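Local coordinates for protein putative 5-carboxymethyl-2-hydroxymuconate isomerase (Pseudomonas aeruginosa, PDB 3E6Q) that probably isomerises 5-carboxymethyl-2-hydroxymuconate, as its family does, and assembles as a trimer, at residues Met22-Leu33 with Arg80-Leu90; Arg98-Leu109 with Gln122-Met130. All blocks are in the same frame, centred on the assembly; numbering follows the deposited sequence.

Contact 1: Met22-Leu33 with Arg80-Leu90. With NA (sodium ion), chain R; FMT (formic acid), chain P.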
loop_
_atom_site.group_PDB
_atom_site.type_symbol
_atom_site.label_atom_id
_atom_site.label_comp_id
_atom_site.label_asym_id
_atom_site.label_seq_id
_atom_site.Cartn_x
_atom_site.Cartn_y
_atom_site.Cartn_z
HETATM N N MSE A 22 -6.217 3.470 14.882
HETATM C CA MSE A 22 -5.563 4.182 13.765
HETATM C C MSE A 22 -5.034 5.483 14.394
HETATM O O MSE A 22 -5.493 5.849 15.484
HETATM C CB MSE A 22 -6.624 4.413 12.657
HETATM C CG MSE A 22 -7.753 5.366 13.077
HETATM SE SE MSE A 22 -7.322 7.280 12.695
HETATM C CE MSE A 22 -7.922 8.089 14.426
ATOM N N PRO A 23 -4.193 6.234 13.706
ATOM C CA PRO A 23 -3.862 6.098 12.261
ATOM C C PRO A 23 -2.807 5.020 11.870
ATOM O O PRO A 23 -2.033 4.535 12.714
ATOM C CB PRO A 23 -3.280 7.467 11.928
ATOM C CG PRO A 23 -2.641 7.916 13.211
ATOM C CD PRO A 23 -3.523 7.409 14.300
ATOM N N HIS A 24 -2.755 4.744 10.562
ATOM C CA HIS A 24 -1.736 3.901 9.971
ATOM C C HIS A 24 -0.815 4.768 9.170
ATOM O O HIS A 24 -1.285 5.555 8.352
ATOM C CB HIS A 24 -2.381 2.792 9.084
ATOM C CG HIS A 24 -3.111 1.748 9.852
ATOM N ND1 HIS A 24 -2.453 0.727 10.514
ATOM C CD2 HIS A 24 -4.436 1.587 10.118
ATOM C CE1 HIS A 24 -3.353 -0.037 11.113
ATOM N NE2 HIS A 24 -4.557 0.447 10.875
ATOM N N LEU A 25 0.487 4.625 9.378
ATOM C CA LEU A 25 1.457 5.422 8.638
ATOM C C LEU A 25 2.463 4.472 7.989
ATOM O O LEU A 25 3.092 3.651 8.681
ATOM C CB LEU A 25 2.174 6.370 9.559
ATOM C CG LEU A 25 3.342 7.141 8.964
ATOM C CD1 LEU A 25 2.808 8.078 7.860
ATOM C CD2 LEU A 25 4.165 7.910 10.002
ATOM N N VAL A 26 2.610 4.587 6.672
ATOM C CA VAL A 26 3.592 3.787 5.928
ATOM C C VAL A 26 4.607 4.728 5.277
ATOM O O VAL A 26 4.221 5.592 4.469
ATOM C CB VAL A 26 2.939 2.878 4.847
ATOM C CG1 VAL A 26 4.046 2.064 4.090
ATOM C CG2 VAL A 26 1.835 1.959 5.460
ATOM N N ILE A 27 5.880 4.566 5.636
ATOM C CA ILE A 27 6.992 5.310 5.058
ATOM C C ILE A 27 7.768 4.369 4.135
ATOM O O ILE A 27 8.136 3.269 4.553
ATOM C CB ILE A 27 7.923 5.902 6.152
ATOM C CG1 ILE A 27 7.164 6.824 7.126
ATOM C CG2 ILE A 27 9.135 6.655 5.525
ATOM C CD1 ILE A 27 8.007 7.303 8.268
ATOM N N GLU A 28 8.009 4.828 2.913
ATOM C CA GLU A 28 8.737 4.097 1.890
ATOM C C GLU A 28 9.946 4.954 1.495
ATOM O O GLU A 28 9.807 6.136 1.184
ATOM C CB GLU A 28 7.888 3.894 0.639
ATOM C CG GLU A 28 6.719 2.968 0.717
ATOM C CD GLU A 28 5.882 3.134 -0.539
ATOM O OE1 GLU A 28 6.065 2.364 -1.545
ATOM O OE2 GLU A 28 4.997 4.055 -0.544
ATOM N N ALA A 29 11.122 4.343 1.491
ATOM C CA ALA A 29 12.382 4.995 1.141
ATOM C C ALA A 29 13.092 4.144 0.081
ATOM O O ALA A 29 13.188 2.936 0.204
ATOM C CB ALA A 29 13.240 5.110 2.354
ATOM N N THR A 30 13.557 4.763 -0.996
ATOM C CA THR A 30 14.337 4.026 -1.952
ATOM C C THR A 30 15.638 3.507 -1.236
ATOM O O THR A 30 16.179 4.150 -0.328
ATOM C CB THR A 30 14.648 4.877 -3.198
ATOM O OG1 THR A 30 15.321 6.109 -2.829
ATOM C CG2 THR A 30 13.330 5.146 -3.989
ATOM N N ALA A 31 16.137 2.358 -1.692
ATOM C CA ALA A 31 17.275 1.685 -1.041
ATOM C C ALA A 31 18.584 2.489 -1.036
ATOM O O ALA A 31 19.457 2.266 -0.192
ATOM C CB ALA A 31 17.491 0.263 -1.680
ATOM N N ASN A 32 18.724 3.409 -2.000
ATOM C CA ASN A 32 19.867 4.347 -2.085
ATOM C C ASN A 32 19.795 5.575 -1.219
ATOM O O ASN A 32 20.711 6.391 -1.245
ATOM C CB ASN A 32 20.110 4.750 -3.544
ATOM C CG ASN A 32 18.972 5.513 -4.160
ATOM O OD1 ASN A 32 17.874 5.506 -3.632
ATOM N ND2 ASN A 32 19.238 6.179 -5.309
ATOM N N LEU A 33 18.693 5.745 -0.482
ATOM C CA LEU A 33 18.518 6.911 0.367
ATOM C C LEU A 33 19.264 6.768 1.682
ATOM O O LEU A 33 19.048 5.808 2.439
ATOM C CB LEU A 33 17.026 7.154 0.672
ATOM C CG LEU A 33 16.731 8.474 1.402
ATOM C CD1 LEU A 33 17.195 9.708 0.574
ATOM C CD2 LEU A 33 15.233 8.548 1.668
ATOM N N ARG A 80 18.717 8.763 -8.605
ATOM C CA ARG A 80 17.762 9.532 -7.835
ATOM C C ARG A 80 17.238 8.697 -6.689
ATOM O O ARG A 80 17.104 7.482 -6.825
ATOM C CB ARG A 80 16.572 9.924 -8.714
ATOM C CG ARG A 80 16.925 10.873 -9.841
ATOM C CD ARG A 80 15.733 11.020 -10.775
ATOM N NE ARG A 80 15.976 12.078 -11.760
ATOM C CZ ARG A 80 15.402 12.135 -12.965
ATOM N NH1 ARG A 80 14.640 11.158 -13.377
ATOM N NH2 ARG A 80 15.661 13.141 -13.789
ATOM N N ALA A 81 16.929 9.375 -5.602
ATOM C CA ALA A 81 16.350 8.757 -4.394
ATOM C C ALA A 81 15.114 9.549 -4.026
ATOM O O ALA A 81 15.000 10.743 -4.327
ATOM C CB ALA A 81 17.335 8.768 -3.235
ATOM N N TYR A 82 14.151 8.867 -3.392
ATOM C CA TYR A 82 12.954 9.500 -2.969
ATOM C C TYR A 82 12.427 8.840 -1.694
ATOM O O TYR A 82 12.834 7.731 -1.336
ATOM C CB TYR A 82 11.862 9.586 -4.057
ATOM C CG TYR A 82 11.300 8.289 -4.520
ATOM C CD1 TYR A 82 10.321 7.605 -3.794
ATOM C CD2 TYR A 82 11.742 7.749 -5.757
ATOM C CE1 TYR A 82 9.771 6.390 -4.274
ATOM C CE2 TYR A 82 11.224 6.500 -6.217
ATOM C CZ TYR A 82 10.243 5.851 -5.462
ATOM O OH TYR A 82 9.714 4.666 -5.907
ATOM N N LEU A 83 11.595 9.608 -0.990
ATOM C CA LEU A 83 11.033 9.257 0.319
ATOM C C LEU A 83 9.550 9.686 0.302
ATOM O O LEU A 83 9.202 10.824 -0.031
ATOM C CB LEU A 83 11.793 9.993 1.417
ATOM C CG LEU A 83 11.415 9.800 2.881
ATOM C CD1 LEU A 83 11.483 8.344 3.326
ATOM C CD2 LEU A 83 12.315 10.703 3.777
ATOM N N HIS A 84 8.688 8.736 0.656
ATOM C CA HIS A 84 7.222 8.934 0.633
ATOM C C HIS A 84 6.537 8.352 1.858
ATOM O O HIS A 84 6.926 7.280 2.343
ATOM C CB HIS A 84 6.642 8.318 -0.636
ATOM C CG HIS A 84 5.159 8.454 -0.744
ATOM N ND1 HIS A 84 4.528 9.667 -0.972
ATOM C CD2 HIS A 84 4.182 7.525 -0.644
ATOM C CE1 HIS A 84 3.221 9.465 -1.011
ATOM N NE2 HIS A 84 2.979 8.181 -0.790
ATOM N N ALA A 85 5.521 9.044 2.346
ATOM C CA ALA A 85 4.687 8.519 3.400
ATOM C C ALA A 85 3.226 8.603 2.995
ATOM O O ALA A 85 2.799 9.504 2.275
ATOM C CB ALA A 85 4.902 9.262 4.688
ATOM N N CYS A 86 2.461 7.641 3.489
ATOM C CA CYS A 86 1.010 7.621 3.304
ATOM C C CYS A 86 0.419 7.464 4.708
ATOM O O CYS A 86 0.618 6.436 5.389
ATOM C CB CYS A 86 0.599 6.461 2.391
ATOM S SG CYS A 86 -1.196 6.506 2.107
ATOM N N LEU A 87 -0.214 8.525 5.176
ATOM C CA LEU A 87 -0.940 8.536 6.437
ATOM C C LEU A 87 -2.404 8.241 6.159
ATOM O O LEU A 87 -3.061 8.975 5.389
ATOM C CB LEU A 87 -0.841 9.901 7.138
ATOM C CG LEU A 87 -1.557 10.003 8.491
ATOM C CD1 LEU A 87 -0.868 9.143 9.567
ATOM C CD2 LEU A 87 -1.713 11.486 8.941
ATOM N N SER A 88 -2.915 7.199 6.793
ATOM C CA SER A 88 -4.341 6.839 6.658
ATOM C C SER A 88 -5.060 7.078 7.951
ATOM O O SER A 88 -4.708 6.492 9.004
ATOM C CB SER A 88 -4.477 5.346 6.279
ATOM O OG SER A 88 -3.927 5.061 4.992
ATOM N N ILE A 89 -6.081 7.941 7.872
ATOM C CA ILE A 89 -6.924 8.285 9.013
ATOM C C ILE A 89 -8.382 7.944 8.712
ATOM O O ILE A 89 -8.738 7.729 7.554
ATOM C CB ILE A 89 -6.764 9.778 9.410
ATOM C CG1 ILE A 89 -7.407 10.706 8.373
ATOM C CG2 ILE A 89 -5.315 10.115 9.837
ATOM C CD1 ILE A 89 -7.495 12.185 8.798
ATOM N N LEU A 90 -9.239 7.945 9.723
ATOM C CA LEU A 90 -10.661 7.721 9.513
ATOM C C LEU A 90 -11.258 8.914 8.773
ATOM O O LEU A 90 -10.850 10.078 8.986
ATOM C CB LEU A 90 -11.408 7.477 10.805
ATOM C CG LEU A 90 -10.981 6.210 11.525
ATOM C CD1 LEU A 90 -11.580 6.059 12.923
ATOM C CD2 LEU A 90 -11.277 4.999 10.642
HETATM NA NA NA R . 3.575 4.841 1.610
HETATM C C FMT P . 0.688 6.488 -1.950
HETATM O O1 FMT P . 0.512 7.099 -0.924
HETATM O O2 FMT P . 1.489 5.525 -1.947
HETATM O O HOH W 1 1.609 3.036 1.306
#
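His-24 with Ser-88, Val-26 with Cys-86 and Glu-28 with His-84 are the hydrogen-bonded pairs of two antiparallel strands, 24-30 and 82-90, at the middle of a tautomerase-type four-stranded sheet. Their shortest bond, Glu-28 N to His-84 O, is 2.7 Å and nearly straight (175°). Apolar packing fills the face carrying Leu-25, Ile-27, Ala-29, Leu-83, Ala-85 and Leu-87. Ile-27 CG2 meets Leu-83 CD1 at 3.6 Å, and Leu-42, Ala-46 and Leu-50 of helix 39-52 cover the layer. The opposite face, where Val-26 and Cys-86 also lie, is more polar. Glu-28 and His-84 point the same way side by side; Glu-28 OE2 binds sodium at 2.7 Å, while OE1 pairs with Arg-64 of the second subunit. The edge of the His-84 ring gives NE2-H to formic acid O1 (2.7 Å). OG1 of Thr-30 sits between its backbone N and carbonyl carbon (chi1 56°), accepting Tyr-82 N at 3.0 Å and donating to Asn-32 OD1. Arg-80 O lies in the Asn-32 amide plane, 2.9 Å from ND2, which stands above the Arg-80 carbonyl plane. Thr-30 CG2 makes a CH-pi contact over the Tyr-82 ring, 3.4 Å from its centroid.

Contact 2: Arg98-Leu109 with Gln122-Met130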
loop_
_atom_site.group_PDB
_atom_site.type_symbol
_atom_site.label_atom_id
_atom_site.label_comp_id
_atom_site.label_asym_id
_atom_site.label_seq_id
_atom_site.Cartn_x
_atom_site.Cartn_y
_atom_site.Cartn_z
ATOM N N ARG A 98 -6.531 17.512 7.640
ATOM C CA ARG A 98 -5.754 16.632 6.783
ATOM C C ARG A 98 -4.459 17.327 6.285
ATOM O O ARG A 98 -3.335 16.762 6.314
ATOM C CB ARG A 98 -6.676 16.147 5.641
ATOM C CG ARG A 98 -8.016 15.411 6.071
ATOM C CD ARG A 98 -8.630 14.634 4.855
ATOM N NE ARG A 98 -9.091 15.545 3.846
ATOM C CZ ARG A 98 -10.315 16.093 3.774
ATOM N NH1 ARG A 98 -11.232 15.824 4.688
ATOM N NH2 ARG A 98 -10.613 16.948 2.796
ATOM N N GLN A 99 -4.592 18.571 5.830
ATOM C CA GLN A 99 -3.458 19.324 5.335
ATOM C C GLN A 99 -2.396 19.504 6.435
ATOM O O GLN A 99 -1.206 19.340 6.200
ATOM C CB GLN A 99 -3.921 20.683 4.805
ATOM C CG GLN A 99 -2.821 21.423 4.101
ATOM C CD GLN A 99 -3.257 22.771 3.559
ATOM O OE1 GLN A 99 -4.439 23.018 3.353
ATOM N NE2 GLN A 99 -2.274 23.656 3.308
ATOM N N ALA A 100 -2.851 19.844 7.632
ATOM C CA ALA A 100 -1.925 20.104 8.729
ATOM C C ALA A 100 -1.148 18.859 9.107
ATOM O O ALA A 100 0.054 18.931 9.443
ATOM C CB ALA A 100 -2.679 20.681 9.938
ATOM N N LEU A 101 -1.836 17.743 9.135
ATOM C CA LEU A 101 -1.183 16.437 9.458
ATOM C C LEU A 101 -0.097 16.108 8.436
ATOM O O LEU A 101 1.024 15.749 8.795
ATOM C CB LEU A 101 -2.206 15.298 9.586
ATOM C CG LEU A 101 -3.140 15.392 10.804
ATOM C CD1 LEU A 101 -4.316 14.481 10.507
ATOM C CD2 LEU A 101 -2.377 15.024 12.089
ATOM N N GLY A 102 -0.406 16.315 7.163
ATOM C CA GLY A 102 0.526 16.005 6.090
ATOM C C GLY A 102 1.762 16.900 6.182
ATOM O O GLY A 102 2.915 16.451 5.999
ATOM N N GLU A 103 1.546 18.190 6.427
ATOM C CA GLU A 103 2.650 19.146 6.565
ATOM C C GLU A 103 3.570 18.769 7.724
ATOM O O GLU A 103 4.805 18.843 7.609
ATOM C CB GLU A 103 2.128 20.587 6.743
ATOM C CG GLU A 103 1.513 21.179 5.461
ATOM C CD GLU A 103 0.652 22.461 5.680
ATOM O OE1 GLU A 103 -0.089 22.851 4.745
ATOM O OE2 GLU A 103 0.673 23.057 6.789
ATOM N N SER A 104 2.980 18.422 8.863
ATOM C CA SER A 104 3.757 18.020 10.025
ATOM C C SER A 104 4.679 16.817 9.726
ATOM O O SER A 104 5.871 16.789 10.096
ATOM C CB SER A 104 2.826 17.677 11.160
ATOM O OG SER A 104 3.564 17.268 12.293
ATOM N N LEU A 105 4.135 15.812 9.062
ATOM C CA LEU A 105 4.922 14.662 8.707
ATOM C C LEU A 105 5.990 14.968 7.674
ATOM O O LEU A 105 7.098 14.444 7.719
ATOM C CB LEU A 105 4.026 13.552 8.161
ATOM C CG LEU A 105 3.171 12.837 9.178
ATOM C CD1 LEU A 105 2.195 11.886 8.415
ATOM C CD2 LEU A 105 4.058 12.053 10.159
ATOM N N CYS A 106 5.648 15.814 6.720
ATOM C CA CYS A 106 6.586 16.189 5.663
ATOM C C CYS A 106 7.824 16.873 6.236
ATOM O O CYS A 106 8.945 16.581 5.829
ATOM C CB CYS A 106 5.889 17.034 4.634
ATOM S SG CYS A 106 6.922 17.114 3.097
ATOM N N GLU A 107 7.623 17.711 7.265
ATOM C CA GLU A 107 8.738 18.351 7.963
ATOM C C GLU A 107 9.648 17.320 8.658
ATOM O O GLU A 107 10.907 17.409 8.569
ATOM C CB GLU A 107 8.177 19.342 8.985
ATOM C CG GLU A 107 9.204 19.984 9.897
ATOM C CD GLU A 107 10.075 21.019 9.231
ATOM O OE1 GLU A 107 10.992 21.509 9.935
ATOM O OE2 GLU A 107 9.874 21.351 8.035
ATOM N N VAL A 108 9.037 16.340 9.327
ATOM C CA VAL A 108 9.808 15.281 9.960
ATOM C C VAL A 108 10.645 14.492 8.917
ATOM O O VAL A 108 11.857 14.248 9.114
ATOM C CB VAL A 108 8.872 14.311 10.742
ATOM C CG1 VAL A 108 9.642 13.100 11.221
ATOM C CG2 VAL A 108 8.198 15.044 11.958
ATOM N N LEU A 109 9.968 14.019 7.870
ATOM C CA LEU A 109 10.614 13.231 6.821
ATOM C C LEU A 109 11.749 14.020 6.169
ATOM O O LEU A 109 12.867 13.526 6.024
ATOM C CB LEU A 109 9.607 12.838 5.745
ATOM C CG LEU A 109 8.500 11.849 6.067
ATOM C CD1 LEU A 109 7.772 11.587 4.727
ATOM C CD2 LEU A 109 9.039 10.551 6.655
ATOM N N GLN A 122 13.257 14.047 -3.528
ATOM C CA GLN A 122 11.849 14.382 -3.395
ATOM C C GLN A 122 11.243 13.642 -2.190
ATOM O O GLN A 122 11.309 12.409 -2.089
ATOM C CB GLN A 122 11.064 14.028 -4.631
ATOM C CG GLN A 122 11.362 14.865 -5.855
ATOM C CD GLN A 122 10.330 14.701 -6.980
ATOM O OE1 GLN A 122 9.211 14.238 -6.771
ATOM N NE2 GLN A 122 10.729 15.139 -8.182
ATOM N N VAL A 123 10.614 14.406 -1.316
ATOM C CA VAL A 123 9.891 13.923 -0.122
ATOM C C VAL A 123 8.436 14.233 -0.335
ATOM O O VAL A 123 8.075 15.374 -0.726
ATOM C CB VAL A 123 10.425 14.565 1.190
ATOM C CG1 VAL A 123 9.628 14.064 2.435
ATOM C CG2 VAL A 123 11.951 14.329 1.312
ATOM N N SER A 124 7.555 13.258 -0.110
ATOM C CA SER A 124 6.105 13.531 -0.224
ATOM C C SER A 124 5.335 12.818 0.869
ATOM O O SER A 124 5.762 11.780 1.382
ATOM C CB SER A 124 5.513 13.115 -1.584
ATOM O OG SER A 124 5.898 11.790 -1.945
ATOM N N VAL A 125 4.165 13.353 1.173
ATOM C CA VAL A 125 3.244 12.757 2.133
ATOM C C VAL A 125 1.813 12.882 1.594
ATOM O O VAL A 125 1.385 14.014 1.290
ATOM C CB VAL A 125 3.329 13.426 3.533
ATOM C CG1 VAL A 125 2.380 12.779 4.531
ATOM C CG2 VAL A 125 4.745 13.420 4.093
ATOM N N GLU A 126 1.108 11.749 1.500
ATOM C CA GLU A 126 -0.307 11.705 1.166
ATOM C C GLU A 126 -1.009 11.532 2.495
ATOM O O GLU A 126 -0.543 10.751 3.333
ATOM C CB GLU A 126 -0.645 10.524 0.274
ATOM C CG GLU A 126 -2.091 10.330 0.153
ATOM C CD GLU A 126 -2.549 9.248 -0.828
ATOM O OE1 GLU A 126 -1.758 8.370 -1.267
ATOM O OE2 GLU A 126 -3.756 9.313 -1.072
ATOM N N VAL A 127 -2.122 12.226 2.688
ATOM C CA VAL A 127 -3.051 11.912 3.776
ATOM C C VAL A 127 -4.361 11.375 3.130
ATOM O O VAL A 127 -4.963 12.051 2.289
ATOM C CB VAL A 127 -3.353 13.155 4.609
ATOM C CG1 VAL A 127 -4.330 12.780 5.759
ATOM C CG2 VAL A 127 -2.065 13.789 5.153
ATOM N N ARG A 128 -4.685 10.132 3.397
ATOM C CA ARG A 128 -5.872 9.490 2.850
ATOM C C ARG A 128 -6.864 9.072 3.943
ATOM O O ARG A 128 -6.521 9.020 5.123
ATOM C CB ARG A 128 -5.521 8.292 1.995
ATOM C CG ARG A 128 -4.815 7.145 2.738
ATOM C CD ARG A 128 -4.606 5.936 1.858
ATOM N NE ARG A 128 -5.882 5.326 1.474
ATOM C CZ ARG A 128 -6.513 4.374 2.181
ATOM N NH1 ARG A 128 -5.989 3.898 3.282
ATOM N NH2 ARG A 128 -7.673 3.889 1.754
ATOM N N GLU A 129 -8.081 8.784 3.532
ATOM C CA GLU A 129 -9.163 8.488 4.465
ATOM C C GLU A 129 -9.672 7.031 4.292
ATOM O O GLU A 129 -9.827 6.540 3.162
ATOM C CB GLU A 129 -10.315 9.410 4.184
ATOM C CG GLU A 129 -10.023 10.851 4.453
ATOM C CD GLU A 129 -11.254 11.727 4.190
ATOM O OE1 GLU A 129 -11.752 11.774 3.030
ATOM O OE2 GLU A 129 -11.769 12.310 5.132
HETATM N N MSE A 130 -9.946 6.398 5.426
HETATM C CA MSE A 130 -10.523 5.079 5.508
HETATM C C MSE A 130 -11.982 5.207 5.932
HETATM O O MSE A 130 -12.319 6.072 6.733
HETATM C CB MSE A 130 -9.775 4.272 6.565
HETATM C CG MSE A 130 -8.268 4.212 6.328
HETATM SE SE MSE A 130 -7.378 2.996 7.533
HETATM C CE MSE A 130 -7.648 4.011 9.197
#
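Gly-102 and Val-125 mark the close approach of helix 98-109 to strand 122-130, their CA atoms 5.8 Å apart. The axes of the two segments come within 7.9 Å and run roughly antiparallel, at 152°. With no side chain on Gly-102, Val-127 can push its CG2 against the helix backbone, 3.5 Å from Gly-102 CA and 3.4 Å from Arg-98 O. Val-123, Val-125 and Val-127 alternate toward the helix, each with CG1 anti to its own backbone nitrogen, and pack against it in turn. Val-125 CG1 faces Leu-105 CD1, whose side chain crosses at about a right angle, while CG2 meets Cys-106 CB at 3.8 Å. This is the second half of a beta-alpha-beta crossover, in which helix 95-112 covers one face of the sheet and leads from strand 82-90 to its parallel neighbour 121-130. Farther along the helix, in the conformer given for Leu-109, one of two and so less certain, CB lies 3.5 Å from Val-123 CG1 and CD1 reaches Val-125 CG2. At the other end the apolar seam gives way to charge. Glu-129 crosses Arg-98 at about a right angle, carboxylate and guanidinium planes 47° apart, in a long salt bridge of 3.6 Å from Arg-98 NH1 to Glu-129 OE2. That bridge is doubtful, since Arg-98 also has two conformers; its NE pairs with Glu-131 of the second subunit. Residues 122-125 of the strand extend the sheet by antiparallel pairing with that subunit.

From the N terminus the chain lays down strand 24-30, passes through helix 39-52 and strand 62-73, outermost within the chain, and returns as strand 82-90, where contact 1 closes a loop of 46 residues. After a short loop it enters helix 95-112, and contact 2 closes a shorter loop of 12, seating this helix on strand 121-130, on the face that helix 39-52 also covers. The two follow in series, neither enclosing nor crossing the other. Strand 82-90 connects them, lying between strands 24-30 and 121-130. Probable hydrogen bonds join the contacts: one of 2.7 Å between His-84 ND1 and Ser-124 OG, another between Ile-89 O and Met-130 N. Both contacts also reach the second subunit.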